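Fe-regulated protein B (Neisseria meningitidis, PDB 4AIP) acts as a TonB-dependent transporter of the outer membrane that takes up iron, possibly in siderophore-bound form. Local coordinates at residues I452-L457 with V487-H492; R656-A661 with K683-N688. One frame throughout, in Å; residues are numbered along the deposited sequence.

How the interactions relate
Following the chain from its N terminus, interaction 1 comes first. Residues 452-457 enter strand 455-469, and the chain returns along strand 475-490 to bring 487-492 alongside, closing a hairpin with 29 residues between the segments. Interaction 2 opens only after that loop is complete: 656-661 near the end of strand 649-662 meets 683-688 in strand 681-694, across 21 intervening residues that are mostly loop. The two contacts are therefore in series, neither nesting nor crossing. The centres of interactions 1 and 2 lie about 38 Å apart, and the nearest atoms of the two about 26 Å, so they do not touch. Each joins consecutive antiparallel strands of the barrel wall, at separate places on it.

Interaction 1. Residues I452-L457 with V487-H492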
loop_
_atom_site.group_PDB
_atom_site.type_symbol
_atom_site.label_atom_id
_atom_site.label_comp_id
_atom_site.label_asym_id
_atom_site.label_seq_id
_atom_site.Cartn_x
_atom_site.Cartn_y
_atom_site.Cartn_z
ATOM N N ILE B 452 -52.685 3.964 24.857
ATOM C CA ILE B 452 -53.937 3.963 25.613
ATOM C C ILE B 452 -54.455 2.559 25.877
ATOM O O ILE B 452 -54.767 1.807 24.936
ATOM C CB ILE B 452 -55.005 4.872 24.919
ATOM C CG1 ILE B 452 -56.394 4.629 25.505
ATOM C CG2 ILE B 452 -55.002 4.711 23.419
ATOM C CD1 ILE B 452 -57.512 5.327 24.702
ATOM N N GLY B 453 -54.572 2.194 27.147
ATOM C CA GLY B 453 -54.996 0.824 27.475
ATOM C C GLY B 453 -53.843 -0.068 27.062
ATOM O O GLY B 453 -52.696 0.200 27.408
ATOM N N ASP B 454 -54.103 -1.128 26.312
ATOM C CA ASP B 454 -52.950 -1.924 25.914
ATOM C C ASP B 454 -52.743 -1.893 24.380
ATOM O O ASP B 454 -52.228 -2.823 23.742
ATOM C CB ASP B 454 -52.874 -3.278 26.664
ATOM C CG ASP B 454 -54.182 -3.963 26.757
ATOM O OD1 ASP B 454 -55.074 -3.665 25.931
ATOM O OD2 ASP B 454 -54.335 -4.835 27.638
ATOM N N PHE B 455 -53.150 -0.724 23.860
ATOM C CA PHE B 455 -52.961 -0.251 22.501
ATOM C C PHE B 455 -51.853 0.771 22.413
ATOM O O PHE B 455 -51.692 1.554 23.319
ATOM C CB PHE B 455 -54.220 0.445 22.031
ATOM C CG PHE B 455 -55.300 -0.481 21.669
ATOM C CD1 PHE B 455 -55.344 -1.032 20.406
ATOM C CD2 PHE B 455 -56.279 -0.828 22.597
ATOM C CE1 PHE B 455 -56.339 -1.917 20.057
ATOM C CE2 PHE B 455 -57.308 -1.728 22.262
ATOM C CZ PHE B 455 -57.336 -2.263 21.001
ATOM N N THR B 456 -51.096 0.754 21.319
ATOM C CA THR B 456 -50.144 1.777 20.998
ATOM C C THR B 456 -50.487 2.259 19.589
ATOM O O THR B 456 -50.458 1.486 18.631
ATOM C CB THR B 456 -48.709 1.269 21.119
ATOM O OG1 THR B 456 -48.378 1.132 22.512
ATOM C CG2 THR B 456 -47.723 2.271 20.471
ATOM N N LEU B 457 -50.845 3.542 19.482
ATOM C CA LEU B 457 -51.314 4.123 18.221
ATOM C C LEU B 457 -50.309 5.123 17.719
ATOM O O LEU B 457 -49.707 5.821 18.520
ATOM C CB LEU B 457 -52.682 4.790 18.424
ATOM C CG LEU B 457 -53.695 3.798 19.041
ATOM C CD1 LEU B 457 -54.867 4.494 19.749
ATOM C CD2 LEU B 457 -54.251 2.809 18.035
ATOM N N VAL B 487 -51.092 0.665 14.400
ATOM C CA VAL B 487 -51.686 0.180 15.620
ATOM C C VAL B 487 -50.929 -1.028 16.101
ATOM O O VAL B 487 -50.707 -1.939 15.345
ATOM C CB VAL B 487 -53.154 -0.323 15.398
ATOM C CG1 VAL B 487 -53.824 -0.577 16.748
ATOM C CG2 VAL B 487 -53.968 0.653 14.569
ATOM N N ILE B 488 -50.588 -1.045 17.376
ATOM C CA ILE B 488 -50.156 -2.258 18.016
ATOM C C ILE B 488 -51.080 -2.520 19.204
ATOM O O ILE B 488 -51.409 -1.613 19.979
ATOM C CB ILE B 488 -48.700 -2.198 18.526
ATOM C CG1 ILE B 488 -47.716 -1.886 17.391
ATOM C CG2 ILE B 488 -48.358 -3.511 19.251
ATOM C CD1 ILE B 488 -46.384 -1.257 17.889
ATOM N N TRP B 489 -51.464 -3.782 19.352
ATOM C CA TRP B 489 -52.259 -4.194 20.473
ATOM C C TRP B 489 -51.575 -5.283 21.270
ATOM O O TRP B 489 -51.224 -6.315 20.755
ATOM C CB TRP B 489 -53.612 -4.629 19.950
ATOM C CG TRP B 489 -54.543 -5.061 21.014
ATOM C CD1 TRP B 489 -54.788 -4.450 22.204
ATOM C CD2 TRP B 489 -55.344 -6.221 20.974
ATOM N NE1 TRP B 489 -55.687 -5.169 22.926
ATOM C CE2 TRP B 489 -56.072 -6.263 22.191
ATOM C CE3 TRP B 489 -55.525 -7.236 20.019
ATOM C CZ2 TRP B 489 -56.997 -7.286 22.490
ATOM C CZ3 TRP B 489 -56.418 -8.249 20.289
ATOM C CH2 TRP B 489 -57.153 -8.280 21.536
ATOM N N GLN B 490 -51.394 -5.041 22.548
ATOM C CA GLN B 490 -50.752 -5.991 23.399
ATOM C C GLN B 490 -51.643 -6.386 24.587
ATOM O O GLN B 490 -51.496 -5.888 25.694
ATOM C CB GLN B 490 -49.375 -5.482 23.840
ATOM C CG GLN B 490 -48.770 -6.336 24.921
ATOM C CD GLN B 490 -47.252 -6.402 24.923
ATOM O OE1 GLN B 490 -46.547 -5.452 24.524
ATOM N NE2 GLN B 490 -46.724 -7.552 25.386
ATOM N N PRO B 491 -52.554 -7.331 24.354
ATOM C CA PRO B 491 -53.558 -7.783 25.326
ATOM C C PRO B 491 -53.048 -8.609 26.482
ATOM O O PRO B 491 -53.705 -8.666 27.514
ATOM C CB PRO B 491 -54.480 -8.660 24.506
ATOM C CG PRO B 491 -53.945 -8.688 23.148
ATOM C CD PRO B 491 -52.644 -8.039 23.074
ATOM N N HIS B 492 -51.933 -9.302 26.271
ATOM C CA HIS B 492 -51.369 -10.302 27.204
ATOM C C HIS B 492 -49.909 -9.966 27.140
ATOM O O HIS B 492 -49.452 -9.341 26.178
ATOM C CB HIS B 492 -51.597 -11.763 26.717
ATOM C CG HIS B 492 -51.010 -12.827 27.614
ATOM N ND1 HIS B 492 -51.683 -13.317 28.714
ATOM C CD2 HIS B 492 -49.836 -13.505 27.560
ATOM C CE1 HIS B 492 -50.945 -14.240 29.309
ATOM N NE2 HIS B 492 -49.810 -14.359 28.640
#
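F455 and W489 form the tightly packed part of this contact, an offset stack in which the phenyl ring and the five-membered ring of the indole have centroids 4.2 Å apart and planes only 18° apart. W489 CD1 sits over the phenyl centre. F455 CG lies anti to its carbonyl carbon, beside the backbone N (chi1 -76°), which brings the ring's far end toward the opposing strand. P491 CG covers the other face of the indole, so the tryptophan is sandwiched. At the edge of the F455 ring lies V487 CG1, which also meets L457 CD2 at 3.6 Å.

Beneath the rings, the antiparallel strands are joined by T456 N to I488 O at 2.7 Å, I488 N to T456 O at 2.8 Å, and Q490 N to D454 O at 2.7 Å. The opposite face carries T456 and I488, whose side chains approach R62 of the plug domain; R62 also bonds Q490 OE1, and T456 OG1 turns to D451.

The loose side is the exposed turn. D454 OD1 lies beside W489 NE1 at 3.4 Å, with a bent N-H...O angle of 136°, a weak bond that does little to fix the carboxylate.

This is the start and finish of a barrel hairpin; R62 against the T456/I488 face is consistent with a lumenal side there and an outward aromatic pair. The chemistry implies a division of labour: short backbone bonds set the register, while stacking on F455 and P491, rather than the weak carboxylate-indole bond, probably orients the tryptophan, though W489 and P491 also touch a crystal neighbour.

Interaction 2. Residues R656-A661 with K683-N688; sequences RYVQKA and KGFGVN
R656 and V687 form a hydrogen-bonded pair between two adjacent antiparallel strands of the TonB-dependent receptor barrel. Both of their backbone polar groups are satisfied across the seam: R656 N reaches V687 O at 3.0 Å, and V687 N reaches R656 O at 2.9 Å. The next such pair is V658 with F685. V658 N donates to F685 O at 3.0 Å, and the donor stands almost straight out from the carbonyl (C=O...N 177°); the return bond from F685 N is less certain, because the modelled position of V658 O is less sure. F685 O is also approached by Y657 CA, in a CA-H...O contact that supplements its N-H partner. The intervening residue, Y657, turns its backbone bonding to W636 in strand 635-644, so that the middle strand is bonded along both edges.

The side chains of R656, V658, F685 and V687 share one face. The guanidinium of R656 extends from it to the plug domain, where NH1 bonds the carbonyl O of E92; its other contacts there, with K90, I95 and D96, are weak. Carbonyl oxygens thus take much of the charged group's hydrogen bonding. F685 CG stands between the backbone N and the carbonyl carbon (chi1 53°), which swings the ring onto the V658 methyls. The 3.2 Å from F685 CZ to V658 CG1 is doubtful, since V658 is nearly eclipsed (chi1 -1°), probably a misfit of the valine at this resolution. Y716 stacks on the same phenyl ring. Beyond the strand, Q659 OE1 accepts from W636 NE1, and K683 O accepts from H719 NE2.

On the other face, the Y657 ring turns its edge to G686, a residue without a side chain: G686 CA lies near the ring plane, 3.6 Å from Y657 CD1.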
loop_
_atom_site.group_PDB
_atom_site.type_symbol
_atom_site.label_atom_id
_atom_site.label_comp_id
_atom_site.label_asym_id
_atom_site.label_seq_id
_atom_site.Cartn_x
_atom_site.Cartn_y
_atom_site.Cartn_z
ATOM N N ARG B 656 -30.427 -23.123 4.663
ATOM C CA ARG B 656 -31.260 -22.198 3.968
ATOM C C ARG B 656 -31.708 -22.964 2.702
ATOM O O ARG B 656 -30.906 -23.588 2.008
ATOM C CB ARG B 656 -30.476 -20.894 3.672
ATOM C CG ARG B 656 -31.185 -19.844 2.736
ATOM C CD ARG B 656 -30.266 -18.694 2.412
ATOM N NE ARG B 656 -30.897 -17.607 1.652
ATOM C CZ ARG B 656 -31.613 -16.609 2.209
ATOM N NH1 ARG B 656 -31.903 -16.579 3.527
ATOM N NH2 ARG B 656 -32.092 -15.642 1.447
ATOM N N TYR B 657 -33.005 -22.974 2.457
ATOM C CA TYR B 657 -33.530 -23.706 1.352
ATOM C C TYR B 657 -34.386 -22.753 0.641
ATOM O O TYR B 657 -35.329 -22.207 1.254
ATOM C CB TYR B 657 -34.352 -24.910 1.804
ATOM C CG TYR B 657 -34.834 -25.653 0.609
ATOM C CD1 TYR B 657 -33.940 -26.416 -0.163
ATOM C CD2 TYR B 657 -36.180 -25.560 0.183
ATOM C CE1 TYR B 657 -34.369 -27.069 -1.338
ATOM C CE2 TYR B 657 -36.603 -26.215 -0.970
ATOM C CZ TYR B 657 -35.696 -26.944 -1.722
ATOM O OH TYR B 657 -36.122 -27.586 -2.852
ATOM N N VAL B 658 -34.048 -22.500 -0.625
ATOM C CA VAL B 658 -34.892 -21.696 -1.485
ATOM C C VAL B 658 -35.498 -22.595 -2.571
ATOM O O VAL B 658 -34.785 -23.252 -3.329
ATOM C CB VAL B 658 -34.187 -20.350 -2.019
ATOM C CG1 VAL B 658 -32.776 -20.146 -1.497
ATOM C CG2 VAL B 658 -34.266 -20.155 -3.541
ATOM N N GLN B 659 -36.823 -22.633 -2.619
ATOM C CA GLN B 659 -37.576 -23.379 -3.620
ATOM C C GLN B 659 -37.478 -22.810 -5.025
ATOM O O GLN B 659 -37.035 -21.671 -5.264
ATOM C CB GLN B 659 -39.055 -23.395 -3.253
ATOM C CG GLN B 659 -39.354 -24.262 -2.054
ATOM C CD GLN B 659 -40.785 -24.068 -1.591
ATOM O OE1 GLN B 659 -41.074 -24.063 -0.394
ATOM N NE2 GLN B 659 -41.680 -23.887 -2.540
ATOM N N LYS B 660 -37.894 -23.661 -5.950
ATOM C CA LYS B 660 -37.945 -23.350 -7.370
ATOM C C LYS B 660 -38.863 -22.152 -7.546
ATOM O O LYS B 660 -39.895 -22.037 -6.868
ATOM C CB LYS B 660 -38.515 -24.548 -8.139
ATOM C CG LYS B 660 -38.389 -24.423 -9.653
ATOM C CD LYS B 660 -39.611 -25.052 -10.297
ATOM C CE LYS B 660 -39.426 -25.114 -11.775
ATOM N NZ LYS B 660 -40.158 -26.305 -12.342
ATOM N N ALA B 661 -38.461 -21.258 -8.442
ATOM C CA ALA B 661 -39.171 -19.996 -8.689
ATOM C C ALA B 661 -39.419 -19.955 -10.147
ATOM O O ALA B 661 -38.631 -20.563 -10.903
ATOM C CB ALA B 661 -38.305 -18.782 -8.282
ATOM N N LYS B 683 -33.952 -22.775 -10.446
ATOM C CA LYS B 683 -33.901 -23.912 -9.501
ATOM C C LYS B 683 -33.851 -23.585 -8.013
ATOM O O LYS B 683 -33.218 -22.588 -7.601
ATOM C CB LYS B 683 -32.706 -24.824 -9.792
ATOM C CG LYS B 683 -32.843 -25.546 -11.086
ATOM C CD LYS B 683 -31.485 -25.846 -11.643
ATOM C CE LYS B 683 -31.085 -27.290 -11.539
ATOM N NZ LYS B 683 -30.160 -27.530 -12.724
ATOM N N GLY B 684 -34.502 -24.434 -7.213
ATOM C CA GLY B 684 -34.267 -24.493 -5.773
ATOM C C GLY B 684 -32.959 -25.193 -5.441
ATOM O O GLY B 684 -32.353 -25.851 -6.254
ATOM N N PHE B 685 -32.545 -25.066 -4.207
ATOM C CA PHE B 685 -31.262 -25.558 -3.746
ATOM C C PHE B 685 -31.347 -25.413 -2.270
ATOM O O PHE B 685 -32.105 -24.557 -1.754
ATOM C CB PHE B 685 -30.073 -24.728 -4.302
ATOM C CG PHE B 685 -30.181 -23.232 -4.064
ATOM C CD1 PHE B 685 -30.811 -22.401 -5.024
ATOM C CD2 PHE B 685 -29.620 -22.644 -2.895
ATOM C CE1 PHE B 685 -30.925 -20.994 -4.831
ATOM C CE2 PHE B 685 -29.721 -21.234 -2.637
ATOM C CZ PHE B 685 -30.383 -20.399 -3.626
ATOM N N GLY B 686 -30.586 -26.239 -1.567
ATOM C CA GLY B 686 -30.385 -26.015 -0.129
ATOM C C GLY B 686 -28.915 -25.775 0.068
ATOM O O GLY B 686 -28.104 -26.403 -0.583
ATOM N N VAL B 687 -28.567 -24.853 0.956
ATOM C CA VAL B 687 -27.197 -24.705 1.455
ATOM C C VAL B 687 -27.185 -25.105 2.961
ATOM O O VAL B 687 -28.046 -24.678 3.750
ATOM C CB VAL B 687 -26.719 -23.234 1.296
ATOM C CG1 VAL B 687 -25.211 -23.143 1.484
ATOM C CG2 VAL B 687 -27.050 -22.676 -0.083
ATOM N N ASN B 688 -26.204 -25.910 3.350
ATOM C CA ASN B 688 -26.049 -26.305 4.743
ATOM C C ASN B 688 -24.670 -25.949 5.286
ATOM O O ASN B 688 -23.645 -26.179 4.637
ATOM C CB ASN B 688 -26.253 -27.807 4.907
ATOM C CG ASN B 688 -27.622 -28.269 4.437
ATOM O OD1 ASN B 688 -27.834 -28.443 3.257
ATOM N ND2 ASN B 688 -28.543 -28.476 5.364
#